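Local coordinates for protein nidogen-1 (Mus musculus, PDB 1GL4) that binds laminin, collagen IV and perlecan as a sulfated basement-membrane glycoprotein, and is represented here by its G2 fragment, an EGF-like module and a beta-barrel, at residues G132-A138 against L151-G157; F123-I129 against L245-Q249. One frame throughout, in Å; residues are numbered along the deposited sequence.

Both contacts belong to the nidogen G2 beta-barrel, their centres about 16 Å apart. Contact 1 pairs two antiparallel barrel strands: backbone bonds run its whole length, one face carries buried residues and the other is largely polar, and 645 Å² is buried. Contact 2 is smaller, at 299 Å², and lies farther from the centre of the chain; there a loop and the start of helix 126-130 meet the chain entering strand 248-261, held by scattered apolar touches and a single hydrogen bond. Helix 126-130 runs almost directly into strand 133-142, so the two sites adjoin: Gly132 N lies 3.6 Å from Phe127 CD1.

Contact 1. Residues G132-A138 against L151-G157; sequences GEFTRQA and LKQQFSG
Phe134 and Phe155 face each other as a hydrogen-bonded antiparallel pair, and their rings form an offset stack with centroids 3.9 Å apart and planes 13° from parallel. The strand axes agree with this pairing, running 175° to one another. Phe155 CB meets Gly132 O at 3.2 Å and also lies over the face of the Phe134 ring, a CH-pi contact. CG turns away from its own carbonyl carbon (chi1 -61°), which sends the ring alongside that of Phe134, both pointing the same way. Phe155 CG then lies over Phe134 CE2, Phe155 CD1 is about equally near Phe134 CE1 and CZ, and Phe155 CE1 comes to 3.3 Å from Phe134 CE1; farthest out, Phe155 CZ is 3.6 Å from Phe134 CZ. On the same face Arg136 extends beside Gln153, and Arg136 CD packs on Leu151 CD2 at 3.8 Å; its guanidinium is gripped from outside the pair by Pro107 O and Gln229 OE1. The opposite face is more polar: Thr135 OG1 donates to Gln154 OE1 at 2.5 Å, a length probably somewhat underestimated, and the glutamine chain bends at chi2 to bring its oxygen there. Backbone bonds tie the ladder throughout. The two strands form a beta hairpin within the barrel, flanked by strand 221-232 beyond Thr135 and strand 164-171 beyond Gln154, while helix 107-115 packs against Phe155, Gln153 and Arg136 through Ile111.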
loop_
_atom_site.group_PDB
_atom_site.type_symbol
_atom_site.label_atom_id
_atom_site.label_comp_id
_atom_site.label_asym_id
_atom_site.label_seq_id
_atom_site.Cartn_x
_atom_site.Cartn_y
_atom_site.Cartn_z
ATOM N N GLY A 132 5.983 -2.494 12.204
ATOM C CA GLY A 132 6.018 -1.199 11.546
ATOM C C GLY A 132 7.211 -0.347 11.947
ATOM O O GLY A 132 7.193 0.871 11.788
ATOM N N GLU A 133 8.239 -0.991 12.493
ATOM C CA GLU A 133 9.463 -0.308 12.894
ATOM C C GLU A 133 10.587 -0.942 12.082
ATOM O O GLU A 133 11.088 -2.003 12.443
ATOM C CB GLU A 133 9.731 -0.516 14.394
ATOM C CG GLU A 133 8.638 0.015 15.322
ATOM C CD GLU A 133 8.836 -0.418 16.775
ATOM O OE1 GLU A 133 8.953 -1.634 17.040
ATOM O OE2 GLU A 133 8.866 0.456 17.655
ATOM N N PHE A 134 10.969 -0.313 10.973
ATOM C CA PHE A 134 12.028 -0.864 10.131
ATOM C C PHE A 134 12.543 0.143 9.114
ATOM O O PHE A 134 11.956 1.209 8.924
ATOM C CB PHE A 134 11.530 -2.131 9.402
ATOM C CG PHE A 134 10.431 -1.879 8.379
ATOM C CD1 PHE A 134 10.735 -1.729 7.025
ATOM C CD2 PHE A 134 9.093 -1.824 8.771
ATOM C CE1 PHE A 134 9.728 -1.533 6.079
ATOM C CE2 PHE A 134 8.074 -1.628 7.831
ATOM C CZ PHE A 134 8.390 -1.482 6.480
ATOM N N THR A 135 13.661 -0.201 8.481
ATOM C CA THR A 135 14.266 0.644 7.454
ATOM C C THR A 135 14.254 -0.144 6.148
ATOM O O THR A 135 14.555 -1.339 6.138
ATOM C CB THR A 135 15.735 0.985 7.780
ATOM O OG1 THR A 135 15.804 1.690 9.025
ATOM C CG2 THR A 135 16.337 1.850 6.675
ATOM N N ARG A 136 13.904 0.529 5.057
ATOM C CA ARG A 136 13.857 -0.090 3.739
ATOM C C ARG A 136 14.801 0.640 2.792
ATOM O O ARG A 136 14.637 1.840 2.557
ATOM C CB ARG A 136 12.438 -0.028 3.159
ATOM C CG ARG A 136 12.297 -0.659 1.764
ATOM C CD ARG A 136 11.152 -0.039 0.948
ATOM N NE ARG A 136 10.798 -0.848 -0.221
ATOM C CZ ARG A 136 9.897 -0.496 -1.137
ATOM N NH1 ARG A 136 9.254 0.663 -1.032
ATOM N NH2 ARG A 136 9.613 -1.318 -2.146
ATOM N N GLN A 137 15.797 -0.074 2.274
ATOM C CA GLN A 137 16.734 0.502 1.310
ATOM C C GLN A 137 16.401 -0.185 -0.007
ATOM O O GLN A 137 16.484 -1.406 -0.091
ATOM C CB GLN A 137 18.188 0.170 1.665
ATOM C CG GLN A 137 18.675 0.643 3.025
ATOM C CD GLN A 137 20.079 0.131 3.330
ATOM O OE1 GLN A 137 21.058 0.557 2.708
ATOM N NE2 GLN A 137 20.182 -0.800 4.283
ATOM N N ALA A 138 16.020 0.581 -1.027
ATOM C CA ALA A 138 15.691 -0.020 -2.316
ATOM C C ALA A 138 16.344 0.689 -3.500
ATOM O O ALA A 138 16.657 1.881 -3.442
ATOM C CB ALA A 138 14.176 -0.052 -2.506
ATOM N N LEU A 151 15.898 4.567 -3.317
ATOM C CA LEU A 151 14.823 4.873 -2.379
ATOM C C LEU A 151 15.191 4.481 -0.954
ATOM O O LEU A 151 15.776 3.419 -0.727
ATOM C CB LEU A 151 13.549 4.130 -2.798
ATOM C CG LEU A 151 12.351 4.099 -1.839
ATOM C CD1 LEU A 151 11.097 3.772 -2.628
ATOM C CD2 LEU A 151 12.564 3.073 -0.732
ATOM N N LYS A 152 14.865 5.349 0.001
ATOM C CA LYS A 152 15.111 5.059 1.410
ATOM C C LYS A 152 13.854 5.426 2.187
ATOM O O LYS A 152 13.354 6.548 2.082
ATOM C CB LYS A 152 16.301 5.849 1.960
ATOM C CG LYS A 152 16.616 5.497 3.412
ATOM C CD LYS A 152 17.958 6.055 3.865
ATOM C CE LYS A 152 18.314 5.545 5.257
ATOM N NZ LYS A 152 19.663 6.001 5.709
ATOM N N GLN A 153 13.331 4.467 2.947
ATOM C CA GLN A 153 12.124 4.695 3.736
ATOM C C GLN A 153 12.307 4.228 5.172
ATOM O O GLN A 153 12.821 3.135 5.420
ATOM C CB GLN A 153 10.924 3.976 3.100
ATOM C CG GLN A 153 10.304 4.715 1.902
ATOM C CD GLN A 153 9.268 3.880 1.149
ATOM O OE1 GLN A 153 8.313 4.415 0.576
ATOM N NE2 GLN A 153 9.465 2.574 1.130
ATOM N N GLN A 154 11.898 5.070 6.115
ATOM C CA GLN A 154 12.002 4.745 7.531
ATOM C C GLN A 154 10.612 4.690 8.148
ATOM O O GLN A 154 9.817 5.623 7.991
ATOM C CB GLN A 154 12.846 5.795 8.256
ATOM C CG GLN A 154 12.978 5.559 9.759
ATOM C CD GLN A 154 13.681 4.251 10.096
ATOM O OE1 GLN A 154 14.733 3.934 9.534
ATOM N NE2 GLN A 154 13.106 3.491 11.026
ATOM N N PHE A 155 10.325 3.588 8.837
ATOM C CA PHE A 155 9.039 3.384 9.494
ATOM C C PHE A 155 9.288 3.431 11.000
ATOM O O PHE A 155 10.152 2.712 11.515
ATOM C CB PHE A 155 8.449 2.033 9.088
ATOM C CG PHE A 155 8.192 1.903 7.605
ATOM C CD1 PHE A 155 9.250 1.774 6.708
ATOM C CD2 PHE A 155 6.895 1.912 7.110
ATOM C CE1 PHE A 155 9.018 1.655 5.335
ATOM C CE2 PHE A 155 6.645 1.792 5.739
ATOM C CZ PHE A 155 7.712 1.664 4.852
ATOM N N SER A 156 8.522 4.257 11.703
ATOM C CA SER A 156 8.722 4.436 13.139
ATOM C C SER A 156 7.579 4.024 14.065
ATOM O O SER A 156 7.378 4.643 15.112
ATOM C CB SER A 156 9.077 5.905 13.409
ATOM O OG SER A 156 10.062 6.359 12.499
ATOM N N GLY A 157 6.838 2.990 13.684
ATOM C CA GLY A 157 5.741 2.514 14.507
ATOM C C GLY A 157 4.509 3.399 14.529
ATOM O O GLY A 157 4.331 4.271 13.672
#

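Contact 2. Residues F123-I129 against L245-Q249; sequences FKNGFSI and LPSTQ
Gln249 reaches back to the loop ahead of helix 126-130, where Gln249 NE2 donates to Lys124 O at 3.1 Å. The bond is good by both measures: the N-H...O angle is 154° and the donor lies in the carbonyl plane. An extended glutamine chain, with CD anti to CA (chi2 -178°), carries the amide that far. On its way it passes Phe123, the two side chains running in opposite directions; Gln249 CG sits at the ring's edge, 3.8 Å from Phe123 CD2, and the amide stands almost perpendicular to the ring. Pro246 CG approaches the same ring obliquely, 4.1 Å from Phe123 CE2. With an alanine here in place of the glutamine, Lys124 O would probably lose this donor and a gap would be likely to open beside the Phe123 edge. A second apolar touch joins Ile129 and Leu245, with Ile129 CG2 at 3.9 Å from Leu245 CD1. This inner part, around buried Gln249 and Ile129, contrasts with the outer side, where the exposed Lys124 crosses Leu245 at about a right angle and meets it merely through Lys124 CD, 4.0 Å from Leu245 CD2. The helix start is fixed separately: Asn125 OD1 accepts from Ser128 N at 3.0 Å, and Glu119 receives bonds from Asn125 N and Ser128 OG. The arrangement is thus an asparagine N-cap at the start of a short helix, set beside the chain that leads into strand 248-261 of the G2 beta-barrel.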
loop_
_atom_site.group_PDB
_atom_site.type_symbol
_atom_site.label_atom_id
_atom_site.label_comp_id
_atom_site.label_asym_id
_atom_site.label_seq_id
_atom_site.Cartn_x
_atom_site.Cartn_y
_atom_site.Cartn_z
ATOM N N PHE A 123 2.295 -18.228 7.872
ATOM C CA PHE A 123 3.160 -17.152 7.393
ATOM C C PHE A 123 2.721 -15.786 7.913
ATOM O O PHE A 123 1.528 -15.523 8.053
ATOM C CB PHE A 123 3.205 -17.166 5.863
ATOM C CG PHE A 123 3.778 -18.437 5.301
ATOM C CD1 PHE A 123 3.038 -19.614 5.318
ATOM C CD2 PHE A 123 5.089 -18.479 4.840
ATOM C CE1 PHE A 123 3.598 -20.820 4.893
ATOM C CE2 PHE A 123 5.661 -19.678 4.412
ATOM C CZ PHE A 123 4.911 -20.851 4.442
ATOM N N LYS A 124 3.694 -14.920 8.192
ATOM C CA LYS A 124 3.417 -13.588 8.732
ATOM C C LYS A 124 3.686 -12.461 7.733
ATOM O O LYS A 124 4.630 -12.547 6.942
ATOM C CB LYS A 124 4.279 -13.357 9.979
ATOM C CG LYS A 124 4.145 -14.440 11.032
ATOM C CD LYS A 124 4.905 -14.082 12.289
ATOM C CE LYS A 124 4.490 -14.987 13.444
ATOM N NZ LYS A 124 5.022 -14.484 14.734
ATOM N N ASN A 125 2.867 -11.410 7.771
ATOM C CA ASN A 125 3.079 -10.271 6.872
ATOM C C ASN A 125 4.104 -9.327 7.496
ATOM O O ASN A 125 4.580 -9.574 8.602
ATOM C CB ASN A 125 1.768 -9.510 6.579
ATOM C CG ASN A 125 1.064 -9.014 7.835
ATOM O OD1 ASN A 125 1.701 -8.723 8.849
ATOM N ND2 ASN A 125 -0.267 -8.894 7.758
ATOM N N GLY A 126 4.439 -8.253 6.788
ATOM C CA GLY A 126 5.429 -7.311 7.280
ATOM C C GLY A 126 5.192 -6.707 8.655
ATOM O O GLY A 126 6.141 -6.521 9.430
ATOM N N PHE A 127 3.941 -6.383 8.967
ATOM C CA PHE A 127 3.636 -5.787 10.262
ATOM C C PHE A 127 3.820 -6.777 11.404
ATOM O O PHE A 127 4.335 -6.417 12.461
ATOM C CB PHE A 127 2.210 -5.237 10.305
ATOM C CG PHE A 127 1.951 -4.379 11.509
ATOM C CD1 PHE A 127 2.536 -3.118 11.611
ATOM C CD2 PHE A 127 1.185 -4.854 12.569
ATOM C CE1 PHE A 127 2.365 -2.340 12.755
ATOM C CE2 PHE A 127 1.006 -4.086 13.722
ATOM C CZ PHE A 127 1.597 -2.828 13.815
ATOM N N SER A 128 3.401 -8.022 11.197
ATOM C CA SER A 128 3.560 -9.038 12.232
ATOM C C SER A 128 5.038 -9.229 12.564
ATOM O O SER A 128 5.405 -9.377 13.728
ATOM C CB SER A 128 2.946 -10.370 11.782
ATOM O OG SER A 128 1.519 -10.315 11.796
ATOM N N ILE A 129 5.890 -9.198 11.542
ATOM C CA ILE A 129 7.331 -9.374 11.745
ATOM C C ILE A 129 8.066 -8.163 12.338
ATOM O O ILE A 129 8.888 -8.322 13.242
ATOM C CB ILE A 129 8.030 -9.744 10.412
ATOM C CG1 ILE A 129 7.513 -11.096 9.911
ATOM C CG2 ILE A 129 9.553 -9.783 10.601
ATOM C CD1 ILE A 129 7.919 -11.405 8.478
ATOM N N LEU A 245 11.437 -17.816 11.964
ATOM C CA LEU A 245 10.644 -17.398 10.810
ATOM C C LEU A 245 11.086 -18.190 9.581
ATOM O O LEU A 245 12.226 -18.651 9.511
ATOM C CB LEU A 245 10.841 -15.903 10.546
ATOM C CG LEU A 245 10.134 -14.930 11.493
ATOM C CD1 LEU A 245 10.579 -13.510 11.198
ATOM C CD2 LEU A 245 8.627 -15.070 11.331
ATOM N N PRO A 246 10.192 -18.357 8.595
ATOM C CA PRO A 246 10.551 -19.103 7.386
ATOM C C PRO A 246 11.726 -18.419 6.695
ATOM O O PRO A 246 11.827 -17.190 6.710
ATOM C CB PRO A 246 9.274 -19.042 6.549
ATOM C CG PRO A 246 8.194 -18.944 7.585
ATOM C CD PRO A 246 8.777 -17.952 8.559
ATOM N N SER A 247 12.614 -19.209 6.099
ATOM C CA SER A 247 13.768 -18.645 5.412
ATOM C C SER A 247 13.350 -17.940 4.121
ATOM O O SER A 247 14.042 -17.039 3.648
ATOM C CB SER A 247 14.803 -19.740 5.120
ATOM O OG SER A 247 14.196 -20.890 4.559
ATOM N N THR A 248 12.212 -18.346 3.565
ATOM C CA THR A 248 11.695 -17.746 2.338
ATOM C C THR A 248 10.166 -17.703 2.349
ATOM O O THR A 248 9.515 -18.702 2.661
ATOM C CB THR A 248 12.130 -18.538 1.088
ATOM O OG1 THR A 248 13.558 -18.649 1.060
ATOM C CG2 THR A 248 11.661 -17.826 -0.182
ATOM N N GLN A 249 9.598 -16.545 2.018
ATOM C CA GLN A 249 8.145 -16.385 1.950
ATOM C C GLN A 249 7.794 -15.783 0.589
ATOM O O GLN A 249 8.561 -15.001 0.033
ATOM C CB GLN A 249 7.640 -15.474 3.079
ATOM C CG GLN A 249 7.919 -16.019 4.488
ATOM C CD GLN A 249 7.362 -15.136 5.592
ATOM O OE1 GLN A 249 7.592 -15.384 6.779
ATOM N NE2 GLN A 249 6.626 -14.104 5.210
#